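N-acetylneuraminate lyase (Fusobacterium nucleatum subsp. nucleatum ATCC 25586, PDB 5ZKA) belongs to the dihydrodipicolinate synthetase family of lyase and aldolase enzymes, built on a TIM barrel of parallel strands and surrounding helices. Local coordinates at residues A[205-208]-A[209-213]; A[239-242]-A[243-246]; A[246-249]-A[250-254]. One frame throughout, in Å; residues are numbered along the deposited sequence.

Following the chain from the N terminus, interaction 1 comes first and forms the short helix 207-212, which runs between barrel strands 200-201 and 217-220. After helix 223-237 the chain turns into helix 242-262: interaction 2 spans its start, and interaction 3 continues along it. Each closes only local turns. Interaction 1 closes before the other two open, and interaction 3 begins on Leu246, where interaction 2 ends; none nests or crosses. In space, interaction 1 touches both of the others. Leu208 packs on Ala245 and Leu246, and Val212 on Ile242, while Gln249 and Asn253 of interaction 3 probably hydrogen-bond Leu208 N and Glu205 O. Helix 242-262 is thereby tied to helix 207-212 on the outside of the barrel.

Interaction 1: residues A[205-208]-A[209-213]; sequences EMLL and PATVL. With EDO (1,2-ethanediol), chain E.
Leu207 O is gripped twice by Thr211, which brings its backbone N to 2.8 Å and its OG1 to 2.7 Å from that oxygen. The hydroxyl stands beside its own backbone N (chi1 -59°), a position from which it leans back over the preceding turn and donates to the carbonyl from above its plane, 42° out of it. Leu207 CD1 packs against the same hydroxyl, 3.7 Å from Thr211 OG1. The backbone bonds on either side in sequence, Ala210 N to Met206 O and Val212 N to Leu208 O, complete this short helix, the helical link of a beta-alpha-beta unit between strands 200-201 and 217-220 of the TIM barrel. Met206 is its N-cap. Pro209 sits in the first turn, where a backbone N-H has no acceptor within the helix and the ring is easily accommodated; its CG packs 3.4 Å from Met206 O. Phe184 of helix 184-193 packs on both Met206 and Pro209. At the start of the segment, Glu205 O is bonded by Asn253 ND2 of helix 242-262, and Glu205 OE1 accepts a 2.7 Å hydrogen bond from O1 of 1,2-ethanediol, probably picked up from the crystallisation solution.

Interaction 2: residues A[239-242]-A[243-246]; sequences NSKI and DEAL
Glu244 begins its contact with Lys241 at CB, which lies 3.9 Å from Lys241 O. Its CG is anti to the backbone N (chi1 -179°) and the chain runs on extended, which carries the carboxylate out alongside the lysine, the two side chains pointing the same way. At the tip, OE1 meets the methylene CE of Lys241 at 3.5 Å and its NZ at 3.9 Å, a long salt bridge between residues one helical turn apart. The lysine comes round to it through a bend at its third torsion (chi3 99°). Lys241 occupies the N-cap position of helix 242-262, and the acidic Asp243 and Glu244 fall within the first turn, a place where negative charge is probably favoured by the helix dipole. Beneath the charged pair the first helical bonds form: Ala245 N bonds Lys241 O at 3.0 Å and Leu246 N bonds Ile242 O at 2.9 Å. Ala245 CB lies 3.5 Å from the same carbonyl oxygen, Lys241 O. This helix start follows the short loop after helix 223-237, against whose Leu236 the side chains of Lys241, Glu244 and Ala245 all rest, while Ile242 touches both Ala237 of that helix and Val212 of helix 207-212.

Interaction 3: residues A[246-249]-A[250-254]; sequences LKIQ and HTTND
Gln249 and Asn253 join their side-chain amides along one turn of helix 242-262, which packs on the outer helices of the TIM barrel. Gln249 leaves the backbone with CG anti to N; a bend at the second torsion (chi2 78°) lays the amide along the helix, and its rotation presents NE2 to Asn253 OD1 at 3.0 Å. The amide planes are turned 52° apart: the acceptor lies near the plane of the glutamine amide, but the donor stands above the asparagine carbonyl plane, 45° out of it. Both amides have other partners, Gln249 OE1 taking Leu208 N of helix 207-212 and Asn253 ND2 an acidic side chain of a neighbouring chain. With its imidazole beside its own backbone N, His250 is turned back along the helix, and Leu246 CD1 lies over one ring face, offset toward the rim and 4.0 Å from the centroid, in a CH-pi contact. His250 ND1 is hydrogen-bonded to an acidic side chain of the neighbouring chain. Thr252, whose OG1 also bonds Asn226 ND2 of helix 223-237, turns the hydroxyl back onto the preceding turn. Its N at 2.9 Å and its OG1 at 3.0 Å reach Ile248 O from opposite faces of the carbonyl plane.

Interaction 1: residues A[205-208]-A[209-213]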
ATOM      1  N   GLU A 205      -6.073   9.046   0.606  1.00 21.26           N
ATOM      2  CA  GLU A 205      -5.510   8.781   1.920  1.00 28.06           C
ATOM      3  C   GLU A 205      -4.159   8.087   1.841  1.00 31.07           C
ATOM      4  O   GLU A 205      -3.557   7.827   2.884  1.00 26.83           O
ATOM      5  CB  GLU A 205      -6.492   7.944   2.751  1.00 26.43           C
ATOM      6  CG  GLU A 205      -6.704   6.511   2.284  1.00 26.62           C
ATOM      7  CD  GLU A 205      -7.677   6.381   1.123  1.00 36.89           C
ATOM      8  OE1 GLU A 205      -8.209   7.410   0.637  1.00 34.61           O
ATOM      9  OE2 GLU A 205      -7.923   5.228   0.717  1.00 41.75           O
ATOM     10  N   MET A 206      -3.686   7.763   0.634  1.00 23.55           N
ATOM     11  CA  MET A 206      -2.367   7.172   0.423  1.00 21.21           C
ATOM     12  C   MET A 206      -1.553   7.981  -0.586  1.00 22.77           C
ATOM     13  O   MET A 206      -0.714   7.436  -1.304  1.00 23.53           O
ATOM     14  CB  MET A 206      -2.503   5.719  -0.007  1.00 21.81           C
ATOM     15  CG  MET A 206      -3.392   4.950   0.971  1.00 26.77           C
ATOM     16  SD  MET A 206      -3.453   3.170   0.676  1.00 35.06           S
ATOM     17  CE  MET A 206      -4.295   3.118  -0.895  1.00 27.26           C
ATOM     18  N   LEU A 207      -1.769   9.302  -0.616  1.00 22.63           N
ATOM     19  CA  LEU A 207      -1.084  10.154  -1.583  1.00 23.94           C
ATOM     20  C   LEU A 207       0.421  10.184  -1.344  1.00 23.60           C
ATOM     21  O   LEU A 207       1.211  10.129  -2.292  1.00 27.03           O
ATOM     22  CB  LEU A 207      -1.661  11.572  -1.516  1.00 21.88           C
ATOM     23  CG  LEU A 207      -1.043  12.620  -2.448  1.00 25.40           C
ATOM     24  CD1 LEU A 207      -1.093  12.162  -3.914  1.00 26.01           C
ATOM     25  CD2 LEU A 207      -1.795  13.941  -2.295  1.00 24.90           C
ATOM     26  N   LEU A 208       0.843  10.259  -0.085  1.00 20.84           N
ATOM     27  CA  LEU A 208       2.277  10.365   0.183  1.00 25.29           C
ATOM     28  C   LEU A 208       3.033   9.110  -0.247  1.00 24.29           C
ATOM     29  O   LEU A 208       4.027   9.240  -0.987  1.00 25.32           O
ATOM     30  CB  LEU A 208       2.509  10.707   1.659  1.00 24.72           C
ATOM     31  CG  LEU A 208       3.933  10.522   2.182  1.00 27.80           C
ATOM     32  CD1 LEU A 208       4.938  11.365   1.415  1.00 29.47           C
ATOM     33  CD2 LEU A 208       3.952  10.891   3.662  1.00 25.18           C
ATOM     34  N   PRO A 209       2.646   7.893   0.154  1.00 24.33           N
ATOM     35  CA  PRO A 209       3.406   6.720  -0.319  1.00 24.47           C
ATOM     36  C   PRO A 209       3.377   6.560  -1.831  1.00 22.77           C
ATOM     37  O   PRO A 209       4.368   6.122  -2.428  1.00 24.04           O
ATOM     38  CB  PRO A 209       2.729   5.537   0.391  1.00 27.43           C
ATOM     39  CG  PRO A 209       1.414   6.062   0.899  1.00 24.90           C
ATOM     40  CD  PRO A 209       1.635   7.524   1.165  1.00 23.81           C
ATOM     41  N   ALA A 210       2.273   6.933  -2.476  1.00 23.22           N
ATOM     42  CA  ALA A 210       2.220   6.896  -3.934  1.00 22.98           C
ATOM     43  C   ALA A 210       3.174   7.909  -4.556  1.00 29.74           C
ATOM     44  O   ALA A 210       3.822   7.619  -5.566  1.00 23.27           O
ATOM     45  CB  ALA A 210       0.788   7.161  -4.404  1.00 23.55           C
ATOM     46  N   THR A 211       3.265   9.113  -3.975  1.00 24.92           N
ATOM     47  CA  THR A 211       4.134  10.137  -4.550  1.00 20.81           C
ATOM     48  C   THR A 211       5.591   9.678  -4.602  1.00 22.30           C
ATOM     49  O   THR A 211       6.291   9.927  -5.593  1.00 26.91           O
ATOM     50  CB  THR A 211       4.000  11.441  -3.758  1.00 25.93           C
ATOM     51  OG1 THR A 211       2.630  11.854  -3.805  1.00 28.54           O
ATOM     52  CG2 THR A 211       4.857  12.532  -4.383  1.00 27.61           C
ATOM     53  N   VAL A 212       6.074   8.998  -3.559  1.00 22.08           N
ATOM     54  CA  VAL A 212       7.488   8.619  -3.585  1.00 23.81           C
ATOM     55  C   VAL A 212       7.758   7.414  -4.480  1.00 25.61           C
ATOM     56  O   VAL A 212       8.930   7.120  -4.763  1.00 28.78           O
ATOM     57  CB  VAL A 212       8.026   8.368  -2.162  1.00 23.95           C
ATOM     58  CG1 VAL A 212       7.787   9.610  -1.274  1.00 27.41           C
ATOM     59  CG2 VAL A 212       7.415   7.104  -1.538  1.00 21.47           C
ATOM     60  N   LEU A 213       6.720   6.710  -4.935  1.00 26.44           N
ATOM     61  CA  LEU A 213       6.850   5.723  -6.006  1.00 25.79           C
ATOM     62  C   LEU A 213       6.733   6.350  -7.393  1.00 27.26           C
ATOM     63  O   LEU A 213       6.659   5.625  -8.386  1.00 32.13           O
ATOM     64  CB  LEU A 213       5.791   4.624  -5.859  1.00 20.65           C
ATOM     65  CG  LEU A 213       6.006   3.659  -4.682  1.00 25.19           C
ATOM     66  CD1 LEU A 213       4.908   2.609  -4.651  1.00 28.61           C
ATOM     67  CD2 LEU A 213       7.368   2.965  -4.790  1.00 27.15           C
TER
HETATM   68  C1  EDO E 303     -10.730   9.211  -0.595  1.00 51.44           C
HETATM   69  O1  EDO E 303      -9.859   8.373  -1.308  1.00 47.78           O
HETATM   70  C2  EDO E 303     -11.715   8.366   0.205  1.00 54.70           C
HETATM   71  O2  EDO E 303     -12.510   7.636  -0.690  1.00 57.80           O

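Interaction 2: residues A[239-242]-A[243-246]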
ATOM      1  N   ASN A 239      10.257  16.973  -3.148  1.00 36.18           N
ATOM      2  CA  ASN A 239      11.269  18.018  -3.009  1.00 36.60           C
ATOM      3  C   ASN A 239      11.949  17.957  -1.649  1.00 37.85           C
ATOM      4  O   ASN A 239      12.248  18.993  -1.043  1.00 42.73           O
ATOM      5  CB  ASN A 239      10.669  19.405  -3.241  1.00 40.44           C
ATOM      6  CG  ASN A 239      10.320  19.650  -4.697  1.00 47.31           C
ATOM      7  OD1 ASN A 239      11.196  19.972  -5.507  1.00 48.98           O
ATOM      8  ND2 ASN A 239       9.035  19.512  -5.038  1.00 43.38           N
ATOM      9  N   SER A 240      12.208  16.737  -1.164  1.00 42.85           N
ATOM     10  CA  SER A 240      13.090  16.486  -0.015  1.00 40.19           C
ATOM     11  C   SER A 240      12.537  17.071   1.280  1.00 41.16           C
ATOM     12  O   SER A 240      13.285  17.557   2.133  1.00 38.79           O
ATOM     13  CB  SER A 240      14.507  17.002  -0.275  1.00 45.59           C
ATOM     14  OG  SER A 240      14.966  16.588  -1.553  1.00 49.77           O
ATOM     15  N   LYS A 241      11.218  16.994   1.443  1.00 40.33           N
ATOM     16  CA  LYS A 241      10.553  17.432   2.665  1.00 33.12           C
ATOM     17  C   LYS A 241       9.555  16.355   3.110  1.00 35.27           C
ATOM     18  O   LYS A 241       8.355  16.586   3.278  1.00 34.87           O
ATOM     19  CB  LYS A 241       9.900  18.794   2.447  1.00 33.66           C
ATOM     20  CG  LYS A 241      10.938  19.923   2.324  1.00 42.45           C
ATOM     21  CD  LYS A 241      10.346  21.218   1.797  1.00 51.70           C
ATOM     22  CE  LYS A 241      10.053  22.192   2.928  1.00 66.31           C
ATOM     23  NZ  LYS A 241       9.496  23.486   2.424  1.00 72.16           N
ATOM     24  N   ILE A 242      10.075  15.147   3.311  1.00 32.13           N
ATOM     25  CA  ILE A 242       9.203  14.016   3.629  1.00 30.38           C
ATOM     26  C   ILE A 242       8.577  14.186   5.007  1.00 32.24           C
ATOM     27  O   ILE A 242       7.391  13.894   5.206  1.00 29.01           O
ATOM     28  CB  ILE A 242       9.983  12.695   3.530  1.00 35.24           C
ATOM     29  CG1 ILE A 242      10.424  12.455   2.098  1.00 40.60           C
ATOM     30  CG2 ILE A 242       9.118  11.533   4.003  1.00 35.09           C
ATOM     31  CD1 ILE A 242       9.278  12.133   1.195  1.00 38.23           C
ATOM     32  N   ASP A 243       9.368  14.637   5.984  1.00 30.92           N
ATOM     33  CA  ASP A 243       8.855  14.818   7.337  1.00 33.34           C
ATOM     34  C   ASP A 243       7.664  15.763   7.348  1.00 31.45           C
ATOM     35  O   ASP A 243       6.646  15.489   7.993  1.00 29.95           O
ATOM     36  CB  ASP A 243       9.963  15.341   8.252  1.00 41.25           C
ATOM     37  CG  ASP A 243      10.967  14.262   8.624  1.00 54.01           C
ATOM     38  OD1 ASP A 243      10.736  13.087   8.265  1.00 55.86           O
ATOM     39  OD2 ASP A 243      11.989  14.591   9.269  1.00 59.66           O
ATOM     40  N   GLU A 244       7.772  16.891   6.643  1.00 33.73           N
ATOM     41  CA  GLU A 244       6.643  17.812   6.581  1.00 31.57           C
ATOM     42  C   GLU A 244       5.465  17.194   5.830  1.00 31.14           C
ATOM     43  O   GLU A 244       4.306  17.405   6.210  1.00 30.39           O
ATOM     44  CB  GLU A 244       7.069  19.130   5.931  1.00 40.58           C
ATOM     45  CG  GLU A 244       5.944  20.149   5.864  1.00 56.74           C
ATOM     46  CD  GLU A 244       6.437  21.574   5.691  1.00 66.48           C
ATOM     47  OE1 GLU A 244       7.626  21.758   5.345  1.00 62.69           O
ATOM     48  OE2 GLU A 244       5.626  22.507   5.892  1.00 72.07           O
ATOM     49  N   ALA A 245       5.740  16.427   4.763  1.00 30.73           N
ATOM     50  CA  ALA A 245       4.656  15.834   3.982  1.00 27.47           C
ATOM     51  C   ALA A 245       3.884  14.808   4.800  1.00 27.54           C
ATOM     52  O   ALA A 245       2.660  14.681   4.653  1.00 27.22           O
ATOM     53  CB  ALA A 245       5.198  15.195   2.704  1.00 27.31           C
ATOM     54  N   LEU A 246       4.584  14.069   5.673  1.00 26.68           N
ATOM     55  CA  LEU A 246       3.915  13.082   6.517  1.00 26.68           C
ATOM     56  C   LEU A 246       2.995  13.744   7.526  1.00 27.44           C
ATOM     57  O   LEU A 246       1.899  13.234   7.797  1.00 26.45           O
ATOM     58  CB  LEU A 246       4.951  12.207   7.233  1.00 29.53           C
ATOM     59  CG  LEU A 246       4.419  11.112   8.160  1.00 33.13           C
ATOM     60  CD1 LEU A 246       3.457  10.206   7.409  1.00 30.88           C
ATOM     61  CD2 LEU A 246       5.562  10.267   8.759  1.00 27.44           C
TER

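Interaction 3: residues A[246-249]-A[250-254]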
ATOM      1  N   LEU A 246       4.584  14.069   5.673  1.00 26.68           N
ATOM      2  CA  LEU A 246       3.915  13.082   6.517  1.00 26.68           C
ATOM      3  C   LEU A 246       2.995  13.744   7.526  1.00 27.44           C
ATOM      4  O   LEU A 246       1.899  13.234   7.797  1.00 26.45           O
ATOM      5  CB  LEU A 246       4.951  12.207   7.233  1.00 29.53           C
ATOM      6  CG  LEU A 246       4.419  11.112   8.160  1.00 33.13           C
ATOM      7  CD1 LEU A 246       3.457  10.206   7.409  1.00 30.88           C
ATOM      8  CD2 LEU A 246       5.562  10.267   8.759  1.00 27.44           C
ATOM      9  N   LYS A 247       3.429  14.868   8.115  1.00 28.12           N
ATOM     10  CA  LYS A 247       2.570  15.591   9.052  1.00 26.91           C
ATOM     11  C   LYS A 247       1.278  16.018   8.385  1.00 28.96           C
ATOM     12  O   LYS A 247       0.198  15.904   8.976  1.00 28.00           O
ATOM     13  CB  LYS A 247       3.303  16.810   9.627  1.00 28.65           C
ATOM     14  CG  LYS A 247       4.422  16.443  10.590  1.00 40.50           C
ATOM     15  CD  LYS A 247       4.761  17.600  11.528  1.00 49.56           C
ATOM     16  CE  LYS A 247       5.993  17.276  12.355  1.00 55.67           C
ATOM     17  NZ  LYS A 247       7.188  17.055  11.492  1.00 61.62           N
ATOM     18  N   ILE A 248       1.370  16.491   7.141  1.00 23.56           N
ATOM     19  CA  ILE A 248       0.176  16.942   6.429  1.00 25.07           C
ATOM     20  C   ILE A 248      -0.673  15.757   5.965  1.00 22.15           C
ATOM     21  O   ILE A 248      -1.910  15.838   5.962  1.00 27.23           O
ATOM     22  CB  ILE A 248       0.594  17.860   5.270  1.00 28.44           C
ATOM     23  CG1 ILE A 248       1.326  19.089   5.829  1.00 34.92           C
ATOM     24  CG2 ILE A 248      -0.618  18.271   4.437  1.00 30.70           C
ATOM     25  CD1 ILE A 248       2.052  19.912   4.789  1.00 30.74           C
ATOM     26  N   GLN A 249      -0.053  14.635   5.596  1.00 26.90           N
ATOM     27  CA  GLN A 249      -0.844  13.432   5.317  1.00 24.61           C
ATOM     28  C   GLN A 249      -1.570  12.951   6.569  1.00 26.16           C
ATOM     29  O   GLN A 249      -2.713  12.478   6.493  1.00 24.49           O
ATOM     30  CB  GLN A 249       0.042  12.317   4.764  1.00 23.43           C
ATOM     31  CG  GLN A 249      -0.728  11.064   4.339  1.00 26.76           C
ATOM     32  CD  GLN A 249      -1.401  11.264   2.997  1.00 25.52           C
ATOM     33  OE1 GLN A 249      -0.723  11.349   1.978  1.00 24.60           O
ATOM     34  NE2 GLN A 249      -2.731  11.368   2.992  1.00 27.13           N
ATOM     35  N   HIS A 250      -0.917  13.062   7.733  1.00 28.92           N
ATOM     36  CA  HIS A 250      -1.560  12.677   8.986  1.00 24.41           C
ATOM     37  C   HIS A 250      -2.796  13.532   9.247  1.00 22.28           C
ATOM     38  O   HIS A 250      -3.850  13.021   9.640  1.00 26.42           O
ATOM     39  CB  HIS A 250      -0.576  12.823  10.146  1.00 28.96           C
ATOM     40  CG  HIS A 250       0.349  11.655  10.338  1.00 26.86           C
ATOM     41  ND1 HIS A 250      -0.014  10.353  10.073  1.00 29.53           N
ATOM     42  CD2 HIS A 250       1.604  11.599  10.848  1.00 31.49           C
ATOM     43  CE1 HIS A 250       0.991   9.548  10.382  1.00 34.19           C
ATOM     44  NE2 HIS A 250       1.986  10.280  10.853  1.00 30.03           N
ATOM     45  N   THR A 251      -2.664  14.851   9.090  1.00 23.65           N
ATOM     46  CA  THR A 251      -3.798  15.736   9.323  1.00 24.55           C
ATOM     47  C   THR A 251      -4.899  15.466   8.309  1.00 26.43           C
ATOM     48  O   THR A 251      -6.083  15.394   8.664  1.00 26.30           O
ATOM     49  CB  THR A 251      -3.339  17.194   9.243  1.00 29.29           C
ATOM     50  OG1 THR A 251      -2.395  17.461  10.295  1.00 33.92           O
ATOM     51  CG2 THR A 251      -4.526  18.141   9.380  1.00 30.60           C
ATOM     52  N   THR A 252      -4.511  15.305   7.043  1.00 23.77           N
ATOM     53  CA  THR A 252      -5.466  14.971   5.985  1.00 26.13           C
ATOM     54  C   THR A 252      -6.235  13.698   6.309  1.00 28.22           C
ATOM     55  O   THR A 252      -7.461  13.633   6.136  1.00 25.20           O
ATOM     56  CB  THR A 252      -4.720  14.830   4.660  1.00 25.05           C
ATOM     57  OG1 THR A 252      -4.326  16.131   4.205  1.00 27.15           O
ATOM     58  CG2 THR A 252      -5.591  14.163   3.573  1.00 22.25           C
ATOM     59  N   ASN A 253      -5.544  12.674   6.805  1.00 24.02           N
ATOM     60  CA  ASN A 253      -6.237  11.420   7.058  1.00 23.42           C
ATOM     61  C   ASN A 253      -7.103  11.456   8.315  1.00 26.95           C
ATOM     62  O   ASN A 253      -8.037  10.657   8.422  1.00 23.25           O
ATOM     63  CB  ASN A 253      -5.223  10.264   7.099  1.00 24.73           C
ATOM     64  CG  ASN A 253      -4.747   9.882   5.704  1.00 29.11           C
ATOM     65  OD1 ASN A 253      -5.064  10.571   4.734  1.00 28.01           O
ATOM     66  ND2 ASN A 253      -3.995   8.783   5.590  1.00 22.16           N
ATOM     67  N   ASP A 254      -6.842  12.361   9.259  1.00 26.55           N
ATOM     68  CA  ASP A 254      -7.837  12.608  10.304  1.00 28.21           C
ATOM     69  C   ASP A 254      -9.127  13.142   9.689  1.00 29.67           C
ATOM     70  O   ASP A 254     -10.235  12.755  10.083  1.00 26.75           O
ATOM     71  CB  ASP A 254      -7.300  13.616  11.325  1.00 26.32           C
ATOM     72  CG  ASP A 254      -6.325  13.009  12.324  1.00 35.83           C
ATOM     73  OD1 ASP A 254      -6.182  11.763  12.373  1.00 37.67           O
ATOM     74  OD2 ASP A 254      -5.711  13.797  13.077  1.00 38.27           O
TER